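Local atomic coordinates of 5'-Methylthioadenosine Nucleosidase (PDB entry 2QTG), a protein that is a plant nucleosidase of the phosphorylase superfamily, a dimer whose subunits are each built on a mixed beta sheet flanked by helices. Residues A[54-59]-A[104-109]; A[108-113]-A[216-221]; A[119-124]-A[224-229]; A[137-142]-A[189-194]. All coordinates share one frame; numbering follows the deposited sequence.

In the fold
Interactions 1 and 3 lie on opposite sides of the centre of the subunit, with interaction 2 between them along the sheet. Interaction 1 packs the loop before strand 63-69 on the end of helix 92-106; from there a short turn, 107-109, leads into strand 110-119, whose start forms interaction 2 with strand 217-226. Those two strands are parallel neighbours in the sheet, and interaction 3 joins them again at their far ends, its centre about 23 Å from that of interaction 2 and about 36 Å from that of interaction 1. Interaction 4, between strand 130-138 and helix 185-193, is nested within the chain between the halves of interactions 2 and 3. It touches interaction 3 through Phe120 and Ile191, and Asp225 of interaction 3 binds MTH.

Interaction 1 of 4, residues A[54-59]-A[104-109]; sequences SPLGKG and QALKPD
Leu56 sits in a type I turn running from Ser54 to Gly57 and faces the last turn of helix 92-106, its CA 6.2 Å from that of Ala105. The turn is closed by its own bond from Gly57 N to Ser54 O, 3.2 Å long. One methyl does most of the touching: CD2 of Leu56 lies 3.9 Å from CB of Ala105 and 4.0 Å from CG of Leu106. Both leucines hold CG anti to the carbonyl carbon (chi1 -46° and -45°), yet the two side chains cross at about a right angle, so Leu56 presents one branch to the fork of Leu106. Pro55 joins from beside it, with CB 4.4 Å from Leu106 CD2 and its carbonyl O 3.6 Å from the methyl of Ala105. Beneath, Leu64 of strand 63-69 is touched by Pro55, Leu56 and Leu106 alike, and Leu106 also reaches Val30 of strand 28-32. Lys107, with positive phi, then turns the chain out of the helix. The two segments bury just 138 Å² between them and meet mainly through carbon contacts, with no direct hydrogen bond between them, which implies a modest surface contact held by apolar packing over the sheet.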
loop_
_atom_site.group_PDB
_atom_site.type_symbol
_atom_site.label_atom_id
_atom_site.label_comp_id
_atom_site.label_asym_id
_atom_site.label_seq_id
_atom_site.Cartn_x
_atom_site.Cartn_y
_atom_site.Cartn_z
ATOM N N SER A 54 -13.707 -13.694 12.666
ATOM C CA SER A 54 -12.718 -12.604 12.497
ATOM C C SER A 54 -11.244 -12.894 12.908
ATOM O O SER A 54 -10.691 -12.195 13.762
ATOM C CB SER A 54 -13.223 -11.356 13.230
ATOM O OG SER A 54 -14.475 -10.927 12.713
ATOM N N PRO A 55 -10.590 -13.904 12.294
ATOM C CA PRO A 55 -9.214 -14.227 12.692
ATOM C C PRO A 55 -8.185 -13.110 12.458
ATOM O O PRO A 55 -7.137 -13.130 13.083
ATOM C CB PRO A 55 -8.863 -15.441 11.815
ATOM C CG PRO A 55 -10.165 -15.973 11.333
ATOM C CD PRO A 55 -11.076 -14.799 11.226
ATOM N N LEU A 56 -8.478 -12.151 11.579
ATOM C CA LEU A 56 -7.526 -11.070 11.237
ATOM C C LEU A 56 -7.858 -9.742 11.912
ATOM O O LEU A 56 -7.268 -8.699 11.576
ATOM C CB LEU A 56 -7.449 -10.850 9.716
ATOM C CG LEU A 56 -7.330 -12.064 8.799
ATOM C CD1 LEU A 56 -7.332 -11.632 7.340
ATOM C CD2 LEU A 56 -6.091 -12.892 9.130
ATOM N N GLY A 57 -8.791 -9.787 12.869
ATOM C CA GLY A 57 -9.252 -8.591 13.556
ATOM C C GLY A 57 -10.708 -8.340 13.256
ATOM O O GLY A 57 -11.174 -8.546 12.138
ATOM N N LYS A 58 -11.431 -7.877 14.266
ATOM C CA LYS A 58 -12.868 -7.664 14.130
ATOM C C LYS A 58 -13.205 -6.377 13.362
ATOM O O LYS A 58 -12.372 -5.482 13.258
ATOM C CB LYS A 58 -13.519 -7.685 15.515
ATOM C CG LYS A 58 -13.801 -9.098 16.006
ATOM C CD LYS A 58 -14.460 -9.072 17.364
ATOM C CE LYS A 58 -15.119 -10.408 17.719
ATOM N NZ LYS A 58 -15.931 -10.185 18.949
ATOM N N GLY A 59 -14.431 -6.298 12.843
ATOM C CA GLY A 59 -14.957 -5.084 12.194
ATOM C C GLY A 59 -14.297 -4.636 10.890
ATOM O O GLY A 59 -14.278 -3.433 10.566
ATOM N N GLN A 104 0.930 -12.369 10.167
ATOM C CA GLN A 104 0.961 -12.225 11.644
ATOM C C GLN A 104 -0.027 -13.150 12.389
ATOM O O GLN A 104 0.338 -13.787 13.389
ATOM C CB GLN A 104 0.832 -10.737 12.036
ATOM C CG GLN A 104 2.132 -9.983 11.727
ATOM C CD GLN A 104 2.352 -8.699 12.533
ATOM O OE1 GLN A 104 1.403 -8.026 12.953
ATOM N NE2 GLN A 104 3.627 -8.339 12.718
ATOM N N ALA A 105 -1.230 -13.279 11.861
ATOM C CA ALA A 105 -2.276 -14.077 12.488
ATOM C C ALA A 105 -2.159 -15.583 12.144
ATOM O O ALA A 105 -2.282 -16.422 13.025
ATOM C CB ALA A 105 -3.672 -13.546 12.092
ATOM N N LEU A 106 -1.916 -15.900 10.876
ATOM C CA LEU A 106 -2.065 -17.271 10.370
ATOM C C LEU A 106 -0.746 -18.046 10.249
ATOM O O LEU A 106 -0.759 -19.275 10.100
ATOM C CB LEU A 106 -2.825 -17.277 9.037
ATOM C CG LEU A 106 -4.096 -16.401 8.963
ATOM C CD1 LEU A 106 -4.610 -16.386 7.519
ATOM C CD2 LEU A 106 -5.161 -16.895 9.936
ATOM N N LYS A 107 0.380 -17.335 10.331
ATOM C CA LYS A 107 1.729 -17.934 10.288
ATOM C C LYS A 107 1.907 -19.009 9.181
ATOM O O LYS A 107 2.295 -20.165 9.468
ATOM C CB LYS A 107 2.164 -18.487 11.671
ATOM C CG LYS A 107 1.898 -17.542 12.899
ATOM C CD LYS A 107 3.055 -16.577 13.164
ATOM C CE LYS A 107 2.763 -15.642 14.381
ATOM N NZ LYS A 107 2.850 -16.359 15.694
ATOM N N PRO A 108 1.681 -18.623 7.908
ATOM C CA PRO A 108 1.800 -19.607 6.826
ATOM C C PRO A 108 3.252 -19.929 6.521
ATOM O O PRO A 108 4.130 -19.120 6.831
ATOM C CB PRO A 108 1.177 -18.897 5.608
ATOM C CG PRO A 108 1.238 -17.459 5.915
ATOM C CD PRO A 108 1.386 -17.262 7.410
ATOM N N ASP A 109 3.496 -21.098 5.930
ATOM C CA ASP A 109 4.836 -21.441 5.396
ATOM C C ASP A 109 5.141 -20.784 4.033
ATOM O O ASP A 109 6.297 -20.555 3.667
ATOM C CB ASP A 109 4.998 -22.963 5.354
ATOM C CG ASP A 109 4.767 -23.606 6.718
ATOM O OD1 ASP A 109 5.514 -23.262 7.658
ATOM O OD2 ASP A 109 3.813 -24.402 6.870
#

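Interaction 2 of 4, residues A[108-113]-A[216-221]; sequences PDIIIN and PVVFLK
Two parallel neighbours of the central sheet meet here, strand 110-119 and strand 217-226, with Ile111 beside Val217, Ile112 beside Val218 and Asn113 beside Phe219. The segment axes come within 4.7 Å at an angle of 22°. Four backbone bonds form the ladder: Ile111 N to Pro216 O, Val218 N to Ile111 O, Asn113 N to Val218 O, and Leu220 N to Asn113 O, the last at 3.0 Å. On one face Ile112 and Val218 lie side by side, CG1 to CG2 3.9 Å, and CG2 of Ile112 meets CD1 of Leu220; Val255 of helix 234-259 packs on both Ile112 and Leu220. The other face carries Ile111, Val217, Phe219 and Asn113. With CG anti to the backbone N (chi1 178°), Asn113 brings OD1 to the edge of the Phe219 ring, 3.5 Å from CD2. Lys221, bent at chi2, gives NZ to the same OD1 at 2.8 Å, coming from above the carbonyl plane, 46° out of it. Asp200 takes a salt bridge from that NZ, and Asn113 ND2 bonds Val32 O and a water. Adjacent parallel strands under a covering helix are typical of the alpha/beta core of the phosphorylase superfamily.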
loop_
_atom_site.group_PDB
_atom_site.type_symbol
_atom_site.label_atom_id
_atom_site.label_comp_id
_atom_site.label_asym_id
_atom_site.label_seq_id
_atom_site.Cartn_x
_atom_site.Cartn_y
_atom_site.Cartn_z
ATOM N N PRO A 108 1.681 -18.623 7.908
ATOM C CA PRO A 108 1.800 -19.607 6.826
ATOM C C PRO A 108 3.252 -19.929 6.521
ATOM O O PRO A 108 4.130 -19.120 6.831
ATOM C CB PRO A 108 1.177 -18.897 5.608
ATOM C CG PRO A 108 1.238 -17.459 5.915
ATOM C CD PRO A 108 1.386 -17.262 7.410
ATOM N N ASP A 109 3.496 -21.098 5.930
ATOM C CA ASP A 109 4.836 -21.441 5.396
ATOM C C ASP A 109 5.141 -20.784 4.033
ATOM O O ASP A 109 6.297 -20.555 3.667
ATOM C CB ASP A 109 4.998 -22.963 5.354
ATOM C CG ASP A 109 4.767 -23.606 6.718
ATOM O OD1 ASP A 109 5.514 -23.262 7.658
ATOM O OD2 ASP A 109 3.813 -24.402 6.870
ATOM N N ILE A 110 4.094 -20.415 3.310
ATOM C CA ILE A 110 4.231 -19.874 1.961
ATOM C C ILE A 110 2.964 -19.068 1.595
ATOM O O ILE A 110 1.867 -19.409 1.988
ATOM C CB ILE A 110 4.510 -21.039 0.957
ATOM C CG1 ILE A 110 4.726 -20.544 -0.487
ATOM C CG2 ILE A 110 3.441 -22.112 1.062
ATOM C CD1 ILE A 110 5.478 -21.606 -1.419
ATOM N N ILE A 111 3.149 -17.985 0.871
ATOM C CA ILE A 111 2.057 -17.165 0.363
ATOM C C ILE A 111 1.955 -17.362 -1.155
ATOM O O ILE A 111 2.969 -17.377 -1.840
ATOM C CB ILE A 111 2.366 -15.662 0.593
ATOM C CG1 ILE A 111 2.533 -15.313 2.061
ATOM C CG2 ILE A 111 1.372 -14.694 -0.204
ATOM C CD1 ILE A 111 1.337 -15.514 2.883
ATOM N N ILE A 112 0.733 -17.478 -1.656
ATOM C CA ILE A 112 0.462 -17.504 -3.071
ATOM C C ILE A 112 -0.483 -16.344 -3.417
ATOM O O ILE A 112 -1.658 -16.328 -3.038
ATOM C CB ILE A 112 -0.183 -18.839 -3.535
ATOM C CG1 ILE A 112 0.559 -20.064 -2.958
ATOM C CG2 ILE A 112 -0.456 -18.836 -5.101
ATOM C CD1 ILE A 112 0.111 -21.405 -3.458
ATOM N N ASN A 113 0.040 -15.385 -4.160
ATOM C CA ASN A 113 -0.762 -14.303 -4.737
ATOM C C ASN A 113 -1.286 -14.828 -6.075
ATOM O O ASN A 113 -0.539 -15.013 -7.002
ATOM C CB ASN A 113 0.073 -13.026 -4.897
ATOM C CG ASN A 113 -0.690 -11.858 -5.556
ATOM O OD1 ASN A 113 -0.098 -11.113 -6.324
ATOM N ND2 ASN A 113 -2.008 -11.706 -5.252
ATOM N N PRO A 216 8.244 -17.075 2.165
ATOM C CA PRO A 216 8.290 -17.458 0.737
ATOM C C PRO A 216 7.009 -17.035 0.033
ATOM O O PRO A 216 5.914 -17.225 0.556
ATOM C CB PRO A 216 8.404 -18.978 0.751
ATOM C CG PRO A 216 8.930 -19.342 2.139
ATOM C CD PRO A 216 8.490 -18.221 3.072
ATOM N N VAL A 217 7.164 -16.443 -1.142
ATOM C CA VAL A 217 6.008 -15.987 -1.902
ATOM C C VAL A 217 6.140 -16.448 -3.355
ATOM O O VAL A 217 7.229 -16.399 -3.942
ATOM C CB VAL A 217 5.823 -14.442 -1.784
ATOM C CG1 VAL A 217 7.062 -13.670 -2.391
ATOM C CG2 VAL A 217 4.490 -14.001 -2.372
ATOM N N VAL A 218 5.013 -16.913 -3.892
ATOM C CA VAL A 218 4.868 -17.251 -5.309
ATOM C C VAL A 218 3.572 -16.625 -5.866
ATOM O O VAL A 218 2.677 -16.180 -5.114
ATOM C CB VAL A 218 4.927 -18.795 -5.583
ATOM C CG1 VAL A 218 6.154 -19.461 -4.932
ATOM C CG2 VAL A 218 3.740 -19.466 -5.048
ATOM N N PHE A 219 3.518 -16.562 -7.182
ATOM C CA PHE A 219 2.499 -15.834 -7.918
ATOM C C PHE A 219 1.985 -16.682 -9.051
ATOM O O PHE A 219 2.756 -17.167 -9.898
ATOM C CB PHE A 219 3.056 -14.547 -8.536
ATOM C CG PHE A 219 3.697 -13.615 -7.565
ATOM C CD1 PHE A 219 5.050 -13.772 -7.233
ATOM C CD2 PHE A 219 2.973 -12.554 -7.005
ATOM C CE1 PHE A 219 5.647 -12.975 -6.326
ATOM C CE2 PHE A 219 3.586 -11.688 -6.106
ATOM C CZ PHE A 219 4.945 -11.903 -5.766
ATOM N N LEU A 220 0.670 -16.865 -9.071
ATOM C CA LEU A 220 -0.012 -17.421 -10.218
ATOM C C LEU A 220 -0.863 -16.307 -10.886
ATOM O O LEU A 220 -1.852 -15.827 -10.294
ATOM C CB LEU A 220 -0.947 -18.549 -9.768
ATOM C CG LEU A 220 -0.254 -19.671 -8.967
ATOM C CD1 LEU A 220 -1.363 -20.610 -8.498
ATOM C CD2 LEU A 220 0.768 -20.420 -9.816
ATOM N N LYS A 221 -0.488 -15.917 -12.100
ATOM C CA LYS A 221 -1.124 -14.765 -12.773
ATOM C C LYS A 221 -1.733 -15.198 -14.115
ATOM O O LYS A 221 -1.013 -15.617 -15.053
ATOM C CB LYS A 221 -0.149 -13.589 -12.934
ATOM C CG LYS A 221 0.317 -13.003 -11.563
ATOM C CD LYS A 221 -0.806 -12.216 -10.876
ATOM C CE LYS A 221 -0.511 -12.017 -9.367
ATOM N NZ LYS A 221 -1.203 -10.753 -8.863
HETATM O O HOH W 1 -3.572 -9.900 -6.863
#

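Interaction 3 of 4, residues A[119-124]-A[224-229]; sequences GFKVKG and TDLVDG. With MTH (2-(4-amino-pyrrolo[2,3-D]pyrimidin-7-yl)-5-methylsulfanylmethyl-tetrahydro-furan-3,4-diol), chain C.
Gly119 and Leu226 form a parallel bridge at the ends of two neighbouring sheet strands, and just beyond it the carboxylate of Asp228 takes the first two backbone N-H groups of the 3-10 segment 121-123. Gly119 makes both bonds of the bridge, to the residues either side of Leu226 in the chain: its N reaches Asp225 O, and its O receives Val227 N at 2.8 Å. A type I turn from Leu226 to Gly229 then swings Asp228 round to the other segment. Its CG stands between the backbone N and the carbonyl carbon (chi1 62°), which puts both oxygens in front of the turn. OD1 takes Lys121 N at 2.7 Å and OD2 takes Val122 N at a longer 3.3 Å, each on its syn lone pair, and this two-point grip fixes the rotation of the carboxylate. OD2 also lies at the edge of the Phe120 ring, in its plane, while ring and carboxylate planes stand 79° apart. Val227 comes over a face of that ring instead: CB is 4.2 Å from the ring centroid in a CH-pi contact, offset toward the rim, with CG1 3.8 Å from CE1. Met183 packs against both Phe120 and Val227. The aliphatic start of Lys121 runs past Asp228, and its CB touches Leu226 CD1 at 3.8 Å. Asp225 leaves its backbone away from the 119-124 segment, and its carboxylate reaches MTH, which Lys199, Met201 and Glu202 also bond. There Asp225 OD1 accepts a hydrogen bond from N6 of MTH at 2.9 Å, with a nearly straight N-H...O angle of 164°.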
loop_
_atom_site.group_PDB
_atom_site.type_symbol
_atom_site.label_atom_id
_atom_site.label_comp_id
_atom_site.label_asym_id
_atom_site.label_seq_id
_atom_site.Cartn_x
_atom_site.Cartn_y
_atom_site.Cartn_z
ATOM N N GLY A 119 -1.170 -9.008 -19.989
ATOM C CA GLY A 119 0.005 -9.653 -20.560
ATOM C C GLY A 119 0.385 -8.982 -21.866
ATOM O O GLY A 119 -0.459 -8.344 -22.520
ATOM N N PHE A 120 1.648 -9.106 -22.242
ATOM C CA PHE A 120 2.145 -8.589 -23.527
ATOM C C PHE A 120 2.275 -9.743 -24.500
ATOM O O PHE A 120 3.060 -10.706 -24.267
ATOM C CB PHE A 120 3.474 -7.830 -23.342
ATOM C CG PHE A 120 3.289 -6.528 -22.626
ATOM C CD1 PHE A 120 2.944 -5.376 -23.344
ATOM C CD2 PHE A 120 3.358 -6.475 -21.231
ATOM C CE1 PHE A 120 2.726 -4.158 -22.676
ATOM C CE2 PHE A 120 3.105 -5.267 -20.542
ATOM C CZ PHE A 120 2.794 -4.109 -21.280
ATOM N N LYS A 121 1.470 -9.691 -25.556
ATOM C CA LYS A 121 1.579 -10.719 -26.582
ATOM C C LYS A 121 3.008 -10.793 -27.155
ATOM O O LYS A 121 3.460 -11.854 -27.516
ATOM C CB LYS A 121 0.507 -10.610 -27.673
ATOM C CG LYS A 121 0.520 -9.392 -28.556
ATOM C CD LYS A 121 -0.272 -9.702 -29.835
ATOM C CE LYS A 121 -0.459 -8.462 -30.709
ATOM N NZ LYS A 121 -0.837 -8.862 -32.133
ATOM N N VAL A 122 3.716 -9.672 -27.176
ATOM C CA VAL A 122 5.097 -9.657 -27.664
ATOM C C VAL A 122 6.108 -10.304 -26.701
ATOM O O VAL A 122 7.243 -10.565 -27.110
ATOM C CB VAL A 122 5.560 -8.239 -28.117
ATOM C CG1 VAL A 122 4.558 -7.617 -29.112
ATOM C CG2 VAL A 122 5.832 -7.306 -26.909
ATOM N N LYS A 123 5.697 -10.574 -25.453
ATOM C CA LYS A 123 6.497 -11.335 -24.484
ATOM C C LYS A 123 6.008 -12.791 -24.402
ATOM O O LYS A 123 6.449 -13.568 -23.541
ATOM C CB LYS A 123 6.467 -10.702 -23.083
ATOM C CG LYS A 123 7.029 -9.284 -22.933
ATOM C CD LYS A 123 8.537 -9.196 -23.213
ATOM C CE LYS A 123 9.354 -9.941 -22.196
ATOM N NZ LYS A 123 10.789 -9.979 -22.663
ATOM N N GLY A 124 5.061 -13.124 -25.273
ATOM C CA GLY A 124 4.569 -14.484 -25.414
ATOM C C GLY A 124 3.320 -14.792 -24.631
ATOM O O GLY A 124 2.957 -15.974 -24.521
ATOM N N THR A 224 -5.883 -12.140 -18.485
ATOM C CA THR A 224 -7.210 -11.774 -19.005
ATOM C C THR A 224 -7.277 -10.806 -20.151
ATOM O O THR A 224 -8.294 -10.729 -20.813
ATOM C CB THR A 224 -8.161 -11.137 -17.973
ATOM O OG1 THR A 224 -7.507 -10.753 -16.770
ATOM C CG2 THR A 224 -9.282 -12.016 -17.635
ATOM N N ASP A 225 -6.262 -9.980 -20.300
ATOM C CA ASP A 225 -6.225 -9.099 -21.444
ATOM C C ASP A 225 -4.804 -8.905 -21.899
ATOM O O ASP A 225 -3.865 -9.043 -21.112
ATOM C CB ASP A 225 -6.934 -7.769 -21.189
ATOM C CG ASP A 225 -6.112 -6.826 -20.418
ATOM O OD1 ASP A 225 -5.870 -7.110 -19.225
ATOM O OD2 ASP A 225 -5.733 -5.796 -21.010
ATOM N N LEU A 226 -4.690 -8.634 -23.196
ATOM C CA LEU A 226 -3.434 -8.365 -23.877
ATOM C C LEU A 226 -3.283 -6.859 -23.936
ATOM O O LEU A 226 -4.031 -6.151 -24.655
ATOM C CB LEU A 226 -3.452 -9.009 -25.278
ATOM C CG LEU A 226 -3.446 -10.544 -25.410
ATOM C CD1 LEU A 226 -3.186 -10.959 -26.911
ATOM C CD2 LEU A 226 -2.459 -11.311 -24.455
ATOM N N VAL A 227 -2.362 -6.353 -23.120
ATOM C CA VAL A 227 -2.162 -4.902 -22.987
ATOM C C VAL A 227 -1.767 -4.306 -24.341
ATOM O O VAL A 227 -2.123 -3.181 -24.671
ATOM C CB VAL A 227 -1.106 -4.592 -21.919
ATOM C CG1 VAL A 227 -0.827 -3.101 -21.894
ATOM C CG2 VAL A 227 -1.579 -5.086 -20.523
ATOM N N ASP A 228 -1.093 -5.105 -25.155
ATOM C CA ASP A 228 -0.669 -4.695 -26.485
ATOM C C ASP A 228 -1.471 -5.373 -27.634
ATOM O O ASP A 228 -0.954 -5.539 -28.743
ATOM C CB ASP A 228 0.847 -4.918 -26.642
ATOM C CG ASP A 228 1.259 -6.397 -26.520
ATOM O OD1 ASP A 228 0.413 -7.272 -26.189
ATOM O OD2 ASP A 228 2.462 -6.675 -26.742
ATOM N N GLY A 229 -2.730 -5.720 -27.361
ATOM C CA GLY A 229 -3.654 -6.243 -28.383
ATOM C C GLY A 229 -4.954 -5.449 -28.434
ATOM O O GLY A 229 -5.139 -4.505 -27.674
HETATM C CS MTH C . -10.628 -4.155 -11.119
HETATM S "S5'" MTH C . -8.939 -3.569 -11.289
HETATM C "C5'" MTH C . -8.295 -5.042 -12.032
HETATM C "C4'" MTH C . -7.892 -6.176 -11.077
HETATM O "O4'" MTH C . -7.472 -7.302 -11.885
HETATM C "C2'" MTH C . -5.507 -6.193 -11.023
HETATM O "O2'" MTH C . -4.356 -6.745 -10.339
HETATM C "C3'" MTH C . -6.712 -5.866 -10.151
HETATM O "O3'" MTH C . -6.852 -6.698 -8.987
HETATM C "C1'" MTH C . -6.021 -7.236 -12.043
HETATM N N9 MTH C . -5.722 -6.832 -13.402
HETATM C C8 MTH C . -6.284 -7.289 -14.471
HETATM C C7 MTH C . -5.720 -6.932 -15.538
HETATM C C5 MTH C . -5.030 -5.846 -15.389
HETATM C C6 MTH C . -4.370 -5.000 -16.236
HETATM N N6 MTH C . -4.489 -5.100 -17.589
HETATM N N1 MTH C . -3.639 -4.035 -15.600
HETATM C C2 MTH C . -3.552 -3.959 -14.229
HETATM N N3 MTH C . -4.213 -4.819 -13.393
HETATM C C4 MTH C . -4.944 -5.796 -13.981
#

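Interaction 4 of 4, residues A[137-142]-A[189-194]; sequences VFHDRR and TLIIAN
His139 and Ile191 make the tight part of this contact, the isoleucine laid over a face of the imidazole. CD1 of Ile191 stands above the centre of the ring, 3.6 Å from its centroid and 9° off the normal, a well-centred CH-pi contact, while CG1 comes to 3.5 Å from CD2 of His139. With CG between the backbone N and the carbonyl carbon (chi1 41°), the histidine turns this face to the helix. Its NE2 makes a weak bond to Ser176 O. Beside it, Leu190 CD1 touches His139 O and lies 3.6 Å from Arg142 CD, the side chains of Leu190 and Arg142 crossing at about a right angle. The Asn194 side is looser and wet. Val137 CG2 and Asn194 CB are 4.1 Å apart, and Phe138 O and Asn194 ND2, at 3.7 Å, are linked through water. One water lies 2.8 Å from Asn194 ND2 and donates to Phe138 O; a second makes the same link, with a weak bond at ND2. Arg142 extends to the second subunit, pairing with its Asp187 and Asp182. The contact thus lays helix 185-193 against the end of strand 130-138, beside strand 172-177, with Phe120 and Met183 packed on Ile191.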
loop_
_atom_site.group_PDB
_atom_site.type_symbol
_atom_site.label_atom_id
_atom_site.label_comp_id
_atom_site.label_asym_id
_atom_site.label_seq_id
_atom_site.Cartn_x
_atom_site.Cartn_y
_atom_site.Cartn_z
ATOM N N VAL A 137 8.359 -6.129 -10.007
ATOM C CA VAL A 137 8.755 -4.737 -9.931
ATOM C C VAL A 137 7.471 -3.866 -9.819
ATOM O O VAL A 137 6.320 -4.353 -10.021
ATOM C CB VAL A 137 9.523 -4.245 -11.184
ATOM C CG1 VAL A 137 10.992 -4.725 -11.208
ATOM C CG2 VAL A 137 8.736 -4.546 -12.513
ATOM N N PHE A 138 7.681 -2.610 -9.470
ATOM C CA PHE A 138 6.680 -1.532 -9.653
ATOM C C PHE A 138 6.917 -0.731 -10.912
ATOM O O PHE A 138 8.058 -0.578 -11.338
ATOM C CB PHE A 138 6.654 -0.549 -8.478
ATOM C CG PHE A 138 6.205 -1.162 -7.162
ATOM C CD1 PHE A 138 4.838 -1.329 -6.875
ATOM C CD2 PHE A 138 7.148 -1.516 -6.192
ATOM C CE1 PHE A 138 4.420 -1.855 -5.661
ATOM C CE2 PHE A 138 6.756 -2.068 -4.967
ATOM C CZ PHE A 138 5.365 -2.225 -4.697
ATOM N N HIS A 139 5.855 -0.176 -11.500
ATOM C CA HIS A 139 6.053 0.816 -12.578
ATOM C C HIS A 139 5.621 2.261 -12.217
ATOM O O HIS A 139 5.882 3.173 -12.959
ATOM C CB HIS A 139 5.456 0.400 -13.934
ATOM C CG HIS A 139 4.097 -0.255 -13.823
ATOM N ND1 HIS A 139 2.911 0.460 -13.776
ATOM C CD2 HIS A 139 3.750 -1.559 -13.760
ATOM C CE1 HIS A 139 1.883 -0.384 -13.661
ATOM N NE2 HIS A 139 2.374 -1.619 -13.657
ATOM N N ASP A 140 5.037 2.455 -11.056
ATOM C CA ASP A 140 4.489 3.769 -10.706
ATOM C C ASP A 140 5.030 4.330 -9.384
ATOM O O ASP A 140 4.372 5.177 -8.731
ATOM C CB ASP A 140 2.947 3.651 -10.674
ATOM C CG ASP A 140 2.426 2.799 -9.503
ATOM O OD1 ASP A 140 3.186 1.962 -8.940
ATOM O OD2 ASP A 140 1.197 2.928 -9.174
ATOM N N ARG A 141 6.231 3.889 -8.990
ATOM C CA ARG A 141 6.894 4.483 -7.844
ATOM C C ARG A 141 8.155 5.178 -8.351
ATOM O O ARG A 141 9.237 4.673 -8.146
ATOM C CB ARG A 141 7.269 3.426 -6.814
ATOM C CG ARG A 141 6.188 3.055 -5.788
ATOM C CD ARG A 141 5.049 2.150 -6.251
ATOM N NE ARG A 141 4.197 1.747 -5.106
ATOM C CZ ARG A 141 2.929 1.272 -5.172
ATOM N NH1 ARG A 141 2.294 1.091 -6.358
ATOM N NH2 ARG A 141 2.306 0.925 -4.050
ATOM N N ARG A 142 7.966 6.286 -9.073
ATOM C CA ARG A 142 9.053 7.012 -9.717
ATOM C C ARG A 142 9.587 8.025 -8.702
ATOM O O ARG A 142 8.890 8.980 -8.330
ATOM C CB ARG A 142 8.581 7.710 -11.001
ATOM C CG ARG A 142 7.739 6.809 -11.972
ATOM C CD ARG A 142 7.311 7.614 -13.214
ATOM N NE ARG A 142 6.563 8.797 -12.778
ATOM C CZ ARG A 142 5.245 8.816 -12.586
ATOM N NH1 ARG A 142 4.515 7.753 -12.923
ATOM N NH2 ARG A 142 4.671 9.918 -12.099
ATOM N N THR A 189 6.480 3.061 -20.594
ATOM C CA THR A 189 7.918 3.294 -20.729
ATOM C C THR A 189 8.676 2.484 -19.702
ATOM O O THR A 189 9.692 1.827 -20.031
ATOM C CB THR A 189 8.228 4.820 -20.575
ATOM O OG1 THR A 189 7.786 5.508 -21.742
ATOM C CG2 THR A 189 9.743 5.064 -20.342
ATOM N N LEU A 190 8.177 2.496 -18.454
ATOM C CA LEU A 190 8.885 1.826 -17.369
ATOM C C LEU A 190 8.661 0.312 -17.445
ATOM O O LEU A 190 9.592 -0.475 -17.208
ATOM C CB LEU A 190 8.568 2.464 -16.013
ATOM C CG LEU A 190 9.181 3.870 -15.871
ATOM C CD1 LEU A 190 8.452 4.644 -14.789
ATOM C CD2 LEU A 190 10.689 3.776 -15.578
ATOM N N ILE A 191 7.439 -0.089 -17.827
ATOM C CA ILE A 191 7.101 -1.497 -18.053
ATOM C C ILE A 191 8.025 -2.129 -19.105
ATOM O O ILE A 191 8.581 -3.220 -18.878
ATOM C CB ILE A 191 5.541 -1.671 -18.370
ATOM C CG1 ILE A 191 4.718 -1.304 -17.127
ATOM C CG2 ILE A 191 5.195 -3.084 -18.848
ATOM C CD1 ILE A 191 3.187 -1.193 -17.347
ATOM N N ILE A 192 8.259 -1.405 -20.205
ATOM C CA ILE A 192 9.164 -1.835 -21.267
ATOM C C ILE A 192 10.607 -1.863 -20.759
ATOM O O ILE A 192 11.312 -2.870 -20.947
ATOM C CB ILE A 192 9.021 -0.923 -22.517
ATOM C CG1 ILE A 192 7.644 -1.180 -23.180
ATOM C CG2 ILE A 192 10.177 -1.140 -23.522
ATOM C CD1 ILE A 192 7.217 -0.129 -24.243
ATOM N N ALA A 193 11.021 -0.789 -20.076
ATOM C CA ALA A 193 12.398 -0.679 -19.545
ATOM C C ALA A 193 12.698 -1.810 -18.570
ATOM O O ALA A 193 13.811 -2.360 -18.577
ATOM C CB ALA A 193 12.598 0.660 -18.862
ATOM N N ASN A 194 11.718 -2.143 -17.716
ATOM C CA ASN A 194 11.866 -3.234 -16.754
ATOM C C ASN A 194 11.650 -4.663 -17.320
ATOM O O ASN A 194 11.791 -5.660 -16.600
ATOM C CB ASN A 194 11.004 -2.970 -15.502
ATOM C CG ASN A 194 11.593 -1.869 -14.615
ATOM O OD1 ASN A 194 12.826 -1.639 -14.589
ATOM N ND2 ASN A 194 10.715 -1.186 -13.881
HETATM O O HOH W 2 8.033 -1.719 -14.231
HETATM O O HOH W 3 9.977 1.007 -11.906
#